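Glycosyl hydrolase, family 31/fibronectin type III domain protein (Clostridium perfringens, PDB 4UAP) binds N-acetylgalactosamine through a calcium-containing, family 32 carbohydrate-binding module of a multidomain family 31 glycoside hydrolase. Local coordinates at residues Lys23-Met37 / Lys137-Glu149. Numbering follows the deposited sequence.
Sequences KLIDGTTSSDDSSRM and KNTLAINEIEFYE. With CA (calcium ion), chain D.
Glu-144 OE2 and Asn-143 O meet Lys-23 O, Asp-26 and Thr-28 around a calcium ion, a worked example of how the beta-sandwich of a family 32 carbohydrate-binding module ties the long loop leading into strand 37-38 to its last strand. The segment 23-37 supplies Lys-23 O, Asp-26 OD1, both Thr-28 O and OG1, and Ser-35 O; the segment 137-149 adds Asn-143 O and Glu-144 OE2, each 2.3 Å from the calcium. Glu-144 divides its carboxylate: with CG anti to the backbone N (chi1 -172°) and a bend at chi2, OE2 reaches the metal while OE1 accepts a hydrogen bond from Gly-27 N (2.7 Å), met on the syn side but tilted from the carboxylate plane.

Hydrogen bonds extend the grip. Asn-143 ND2 donates to Thr-29 O, from above its carbonyl plane, and to Ser-31 OG, also bonded to Met-76 N; Asn-143 OD1 is buried without a polar partner, 3.3 Å from Arg-36 CD. Arg-36, which touches the bound sugar, is paired with Asp-33 and Asp-38. Backbone bonds join Met-37 and Ile-142 as an antiparallel hydrogen-bonded pair, and Ile-145 N donates a nearly straight hydrogen bond to Leu-24 O (N-H...O 173°).

Apolar packing faces strand 55-61: Leu-24 CD2 lies 3.6 Å from Ile-142 CG2 beside Met-57, and Met-37, against Phe-55, sets CE 4.0 Å from Leu-140 CD2.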
loop_
_atom_site.group_PDB
_atom_site.type_symbol
_atom_site.label_atom_id
_atom_site.label_comp_id
_atom_site.label_asym_id
_atom_site.label_seq_id
_atom_site.Cartn_x
_atom_site.Cartn_y
_atom_site.Cartn_z
ATOM N N LYS A 23 -9.972 0.305 1.327
ATOM C CA LYS A 23 -9.580 1.697 1.586
ATOM C C LYS A 23 -8.303 2.089 0.834
ATOM O O LYS A 23 -7.920 3.258 0.816
ATOM C CB LYS A 23 -9.405 1.928 3.094
ATOM C CG LYS A 23 -10.712 1.811 3.901
ATOM C CD LYS A 23 -11.724 2.867 3.448
ATOM C CE LYS A 23 -13.055 2.764 4.206
ATOM N NZ LYS A 23 -12.991 3.385 5.559
ATOM N N LEU A 24 -7.634 1.115 0.227
ATOM C CA LEU A 24 -6.465 1.417 -0.598
ATOM C C LEU A 24 -6.882 1.960 -1.959
ATOM O O LEU A 24 -6.106 2.640 -2.625
ATOM C CB LEU A 24 -5.587 0.172 -0.802
ATOM C CG LEU A 24 -4.896 -0.427 0.423
ATOM C CD1 LEU A 24 -4.245 -1.787 0.069
ATOM C CD2 LEU A 24 -3.861 0.550 1.001
ATOM N N ILE A 25 -8.106 1.652 -2.378
ATOM C CA ILE A 25 -8.543 2.040 -3.716
ATOM C C ILE A 25 -9.925 2.698 -3.741
ATOM O O ILE A 25 -10.584 2.727 -4.780
ATOM C CB ILE A 25 -8.552 0.816 -4.664
ATOM C CG1 ILE A 25 -9.524 -0.249 -4.159
ATOM C CG2 ILE A 25 -7.165 0.198 -4.768
ATOM C CD1 ILE A 25 -9.651 -1.456 -5.073
ATOM N N ASP A 26 -10.359 3.255 -2.615
ATOM C CA ASP A 26 -11.701 3.835 -2.558
ATOM C C ASP A 26 -11.723 5.286 -3.040
ATOM O O ASP A 26 -12.773 5.919 -3.054
ATOM C CB ASP A 26 -12.260 3.760 -1.142
ATOM C CG ASP A 26 -11.444 4.567 -0.161
ATOM O OD1 ASP A 26 -10.204 4.439 -0.186
ATOM O OD2 ASP A 26 -12.033 5.341 0.623
ATOM N N GLY A 27 -10.565 5.809 -3.432
ATOM C CA GLY A 27 -10.487 7.155 -3.971
ATOM C C GLY A 27 -10.315 8.214 -2.899
ATOM O O GLY A 27 -10.641 9.379 -3.118
ATOM N N THR A 28 -9.812 7.820 -1.734
ATOM C CA THR A 28 -9.570 8.766 -0.652
ATOM C C THR A 28 -8.094 8.817 -0.314
ATOM O O THR A 28 -7.552 7.871 0.252
ATOM C CB THR A 28 -10.358 8.401 0.631
ATOM O OG1 THR A 28 -10.146 7.018 0.952
ATOM C CG2 THR A 28 -11.853 8.648 0.432
ATOM N N THR A 29 -7.447 9.934 -0.625
ATOM C CA THR A 29 -6.004 10.035 -0.417
ATOM C C THR A 29 -5.619 10.799 0.846
ATOM O O THR A 29 -4.436 10.927 1.157
ATOM C CB THR A 29 -5.324 10.721 -1.614
ATOM O OG1 THR A 29 -5.924 12.005 -1.816
ATOM C CG2 THR A 29 -5.473 9.878 -2.878
ATOM N N SER A 30 -6.601 11.321 1.571
ATOM C CA SER A 30 -6.290 12.071 2.792
ATOM C C SER A 30 -5.834 11.124 3.895
ATOM O O SER A 30 -6.020 9.906 3.795
ATOM C CB SER A 30 -7.499 12.878 3.267
ATOM O OG SER A 30 -8.422 12.037 3.937
ATOM N N SER A 31 -5.250 11.684 4.949
ATOM C CA SER A 31 -4.734 10.885 6.065
ATOM C C SER A 31 -5.779 10.605 7.148
ATOM O O SER A 31 -5.465 9.981 8.167
ATOM C CB SER A 31 -3.526 11.582 6.697
ATOM O OG SER A 31 -2.441 11.651 5.784
ATOM N N ASP A 32 -7.012 11.060 6.927
ATOM C CA ASP A 32 -8.109 10.859 7.879
ATOM C C ASP A 32 -8.306 9.377 8.168
ATOM O O ASP A 32 -8.071 8.556 7.285
ATOM C CB ASP A 32 -9.406 11.454 7.327
ATOM C CG ASP A 32 -9.318 12.966 7.112
ATOM O OD1 ASP A 32 -8.969 13.689 8.071
ATOM O OD2 ASP A 32 -9.594 13.431 5.983
ATOM N N ASP A 33 -8.746 9.033 9.382
ATOM C CA ASP A 33 -9.020 7.631 9.727
ATOM C C ASP A 33 -9.949 6.979 8.711
ATOM O O ASP A 33 -9.811 5.791 8.396
ATOM C CB ASP A 33 -9.658 7.504 11.117
ATOM C CG ASP A 33 -8.689 7.799 12.250
ATOM O OD1 ASP A 33 -7.462 7.858 12.009
ATOM O OD2 ASP A 33 -9.163 7.954 13.399
ATOM N N SER A 34 -10.907 7.758 8.211
ATOM C CA SER A 34 -11.921 7.228 7.308
ATOM C C SER A 34 -11.387 6.912 5.899
ATOM O O SER A 34 -12.066 6.249 5.110
ATOM C CB SER A 34 -13.089 8.212 7.214
ATOM O OG SER A 34 -12.647 9.458 6.708
ATOM N N SER A 35 -10.178 7.378 5.588
ATOM C CA SER A 35 -9.563 7.133 4.271
ATOM C C SER A 35 -8.661 5.896 4.215
ATOM O O SER A 35 -8.412 5.349 3.136
ATOM C CB SER A 35 -8.723 8.344 3.835
ATOM O OG SER A 35 -9.482 9.542 3.798
ATOM N N ARG A 36 -8.160 5.465 5.368
ATOM C CA ARG A 36 -6.982 4.599 5.409
ATOM C C ARG A 36 -7.245 3.103 5.529
ATOM O O ARG A 36 -8.275 2.683 6.061
ATOM C CB ARG A 36 -6.081 5.000 6.588
ATOM C CG ARG A 36 -5.631 6.451 6.613
ATOM C CD ARG A 36 -4.459 6.612 7.578
ATOM N NE ARG A 36 -4.726 5.932 8.846
ATOM C CZ ARG A 36 -5.277 6.503 9.914
ATOM N NH1 ARG A 36 -5.616 7.794 9.901
ATOM N NH2 ARG A 36 -5.484 5.779 11.004
ATOM N N MET A 37 -6.283 2.321 5.037
ATOM C CA MET A 37 -6.083 0.931 5.437
ATOM C C MET A 37 -5.066 0.914 6.580
ATOM O O MET A 37 -3.963 1.452 6.437
ATOM C CB MET A 37 -5.572 0.078 4.264
ATOM C CG MET A 37 -5.400 -1.429 4.582
ATOM S SD MET A 37 -4.054 -2.275 3.695
ATOM C CE MET A 37 -2.696 -1.679 4.684
ATOM N N LYS A 137 6.504 -3.350 14.169
ATOM C CA LYS A 137 6.066 -4.327 13.179
ATOM C C LYS A 137 4.582 -4.679 13.306
ATOM O O LYS A 137 4.064 -5.456 12.509
ATOM C CB LYS A 137 6.914 -5.600 13.281
ATOM C CG LYS A 137 6.585 -6.461 14.501
ATOM C CD LYS A 137 7.225 -7.854 14.386
ATOM C CE LYS A 137 6.674 -8.818 15.433
ATOM N NZ LYS A 137 6.930 -8.355 16.832
ATOM N N ASN A 138 3.895 -4.124 14.301
ATOM C CA ASN A 138 2.456 -4.366 14.423
ATOM C C ASN A 138 1.625 -3.154 14.021
ATOM O O ASN A 138 0.432 -3.090 14.323
ATOM C CB ASN A 138 2.085 -4.778 15.852
ATOM C CG ASN A 138 2.800 -6.035 16.306
ATOM O OD1 ASN A 138 3.486 -6.024 17.316
ATOM N ND2 ASN A 138 2.637 -7.128 15.558
ATOM N N THR A 139 2.242 -2.206 13.322
ATOM C CA THR A 139 1.575 -0.956 12.993
ATOM C C THR A 139 1.827 -0.556 11.538
ATOM O O THR A 139 2.948 -0.661 11.041
ATOM C CB THR A 139 2.048 0.183 13.942
ATOM O OG1 THR A 139 1.889 -0.233 15.308
ATOM C CG2 THR A 139 1.257 1.464 13.709
ATOM N N LEU A 140 0.783 -0.090 10.862
ATOM C CA LEU A 140 0.894 0.348 9.473
ATOM C C LEU A 140 -0.348 1.121 9.077
ATOM O O LEU A 140 -1.464 0.673 9.344
ATOM C CB LEU A 140 1.065 -0.855 8.529
ATOM C CG LEU A 140 1.162 -0.489 7.043
ATOM C CD1 LEU A 140 2.489 0.225 6.756
ATOM C CD2 LEU A 140 0.991 -1.713 6.168
ATOM N N ALA A 141 -0.156 2.267 8.429
ATOM C CA ALA A 141 -1.267 3.043 7.899
ATOM C C ALA A 141 -0.941 3.496 6.487
ATOM O O ALA A 141 0.103 4.099 6.246
ATOM C CB ALA A 141 -1.569 4.251 8.792
ATOM N N ILE A 142 -1.838 3.201 5.553
ATOM C CA ILE A 142 -1.702 3.655 4.175
ATOM C C ILE A 142 -3.009 4.312 3.737
ATOM O O ILE A 142 -4.079 3.738 3.926
ATOM C CB ILE A 142 -1.349 2.480 3.234
ATOM C CG1 ILE A 142 -0.011 1.852 3.653
ATOM C CG2 ILE A 142 -1.320 2.947 1.778
ATOM C CD1 ILE A 142 0.333 0.544 2.881
ATOM N N ASN A 143 -2.929 5.518 3.173
ATOM C CA ASN A 143 -4.129 6.237 2.738
ATOM C C ASN A 143 -4.757 5.666 1.475
ATOM O O ASN A 143 -5.968 5.561 1.359
ATOM C CB ASN A 143 -3.809 7.715 2.479
ATOM C CG ASN A 143 -3.235 8.410 3.683
ATOM O OD1 ASN A 143 -3.178 7.842 4.779
ATOM N ND2 ASN A 143 -2.817 9.664 3.494
ATOM N N GLU A 144 -3.918 5.329 0.506
ATOM C CA GLU A 144 -4.399 5.020 -0.833
ATOM C C GLU A 144 -3.225 4.556 -1.663
ATOM O O GLU A 144 -2.092 4.960 -1.413
ATOM C CB GLU A 144 -5.055 6.253 -1.489
ATOM C CG GLU A 144 -5.779 5.963 -2.835
ATOM C CD GLU A 144 -7.248 5.573 -2.654
ATOM O OE1 GLU A 144 -7.952 5.370 -3.663
ATOM O OE2 GLU A 144 -7.709 5.465 -1.498
ATOM N N ILE A 145 -3.492 3.698 -2.638
ATOM C CA ILE A 145 -2.501 3.381 -3.648
ATOM C C ILE A 145 -3.178 3.569 -4.994
ATOM O O ILE A 145 -4.237 2.997 -5.234
ATOM C CB ILE A 145 -1.943 1.945 -3.502
ATOM C CG1 ILE A 145 -1.231 1.802 -2.145
ATOM C CG2 ILE A 145 -0.985 1.631 -4.663
ATOM C CD1 ILE A 145 -0.703 0.373 -1.830
ATOM N N GLU A 146 -2.582 4.411 -5.839
ATOM C CA GLU A 146 -3.126 4.754 -7.158
ATOM C C GLU A 146 -2.241 4.241 -8.282
ATOM O O GLU A 146 -1.016 4.285 -8.172
ATOM C CB GLU A 146 -3.272 6.274 -7.303
ATOM C CG GLU A 146 -4.271 6.892 -6.364
ATOM C CD GLU A 146 -4.488 8.356 -6.643
ATOM O OE1 GLU A 146 -3.577 8.989 -7.223
ATOM O OE2 GLU A 146 -5.568 8.872 -6.285
ATOM N N PHE A 147 -2.864 3.785 -9.366
ATOM C CA PHE A 147 -2.134 3.261 -10.522
ATOM C C PHE A 147 -2.380 4.157 -11.736
ATOM O O PHE A 147 -3.520 4.501 -12.041
ATOM C CB PHE A 147 -2.555 1.808 -10.809
ATOM C CG PHE A 147 -2.180 0.850 -9.708
ATOM C CD1 PHE A 147 -2.946 0.769 -8.554
ATOM C CD2 PHE A 147 -1.044 0.066 -9.811
ATOM C CE1 PHE A 147 -2.590 -0.085 -7.524
ATOM C CE2 PHE A 147 -0.682 -0.796 -8.797
ATOM C CZ PHE A 147 -1.457 -0.872 -7.645
ATOM N N TYR A 148 -1.307 4.560 -12.404
ATOM C CA TYR A 148 -1.416 5.479 -13.538
ATOM C C TYR A 148 -1.033 4.781 -14.832
ATOM O O TYR A 148 0.105 4.328 -14.992
ATOM C CB TYR A 148 -0.539 6.714 -13.320
ATOM C CG TYR A 148 -1.104 7.666 -12.294
ATOM C CD1 TYR A 148 -0.902 7.457 -10.933
ATOM C CD2 TYR A 148 -1.852 8.765 -12.687
ATOM C CE1 TYR A 148 -1.429 8.329 -9.989
ATOM C CE2 TYR A 148 -2.379 9.639 -11.763
ATOM C CZ TYR A 148 -2.173 9.418 -10.417
ATOM O OH TYR A 148 -2.713 10.295 -9.507
ATOM N N GLU A 149 -1.985 4.688 -15.750
ATOM C CA GLU A 149 -1.771 3.969 -17.000
ATOM C C GLU A 149 -1.022 4.831 -18.025
ATOM O O GLU A 149 -1.198 6.050 -18.078
ATOM C CB GLU A 149 -3.116 3.498 -17.568
ATOM C CG GLU A 149 -2.988 2.503 -18.719
ATOM C CD GLU A 149 -4.332 1.964 -19.199
ATOM O OE1 GLU A 149 -5.386 2.533 -18.833
ATOM O OE2 GLU A 149 -4.328 0.960 -19.944
HETATM CA CA CA D . -8.185 5.520 0.767
#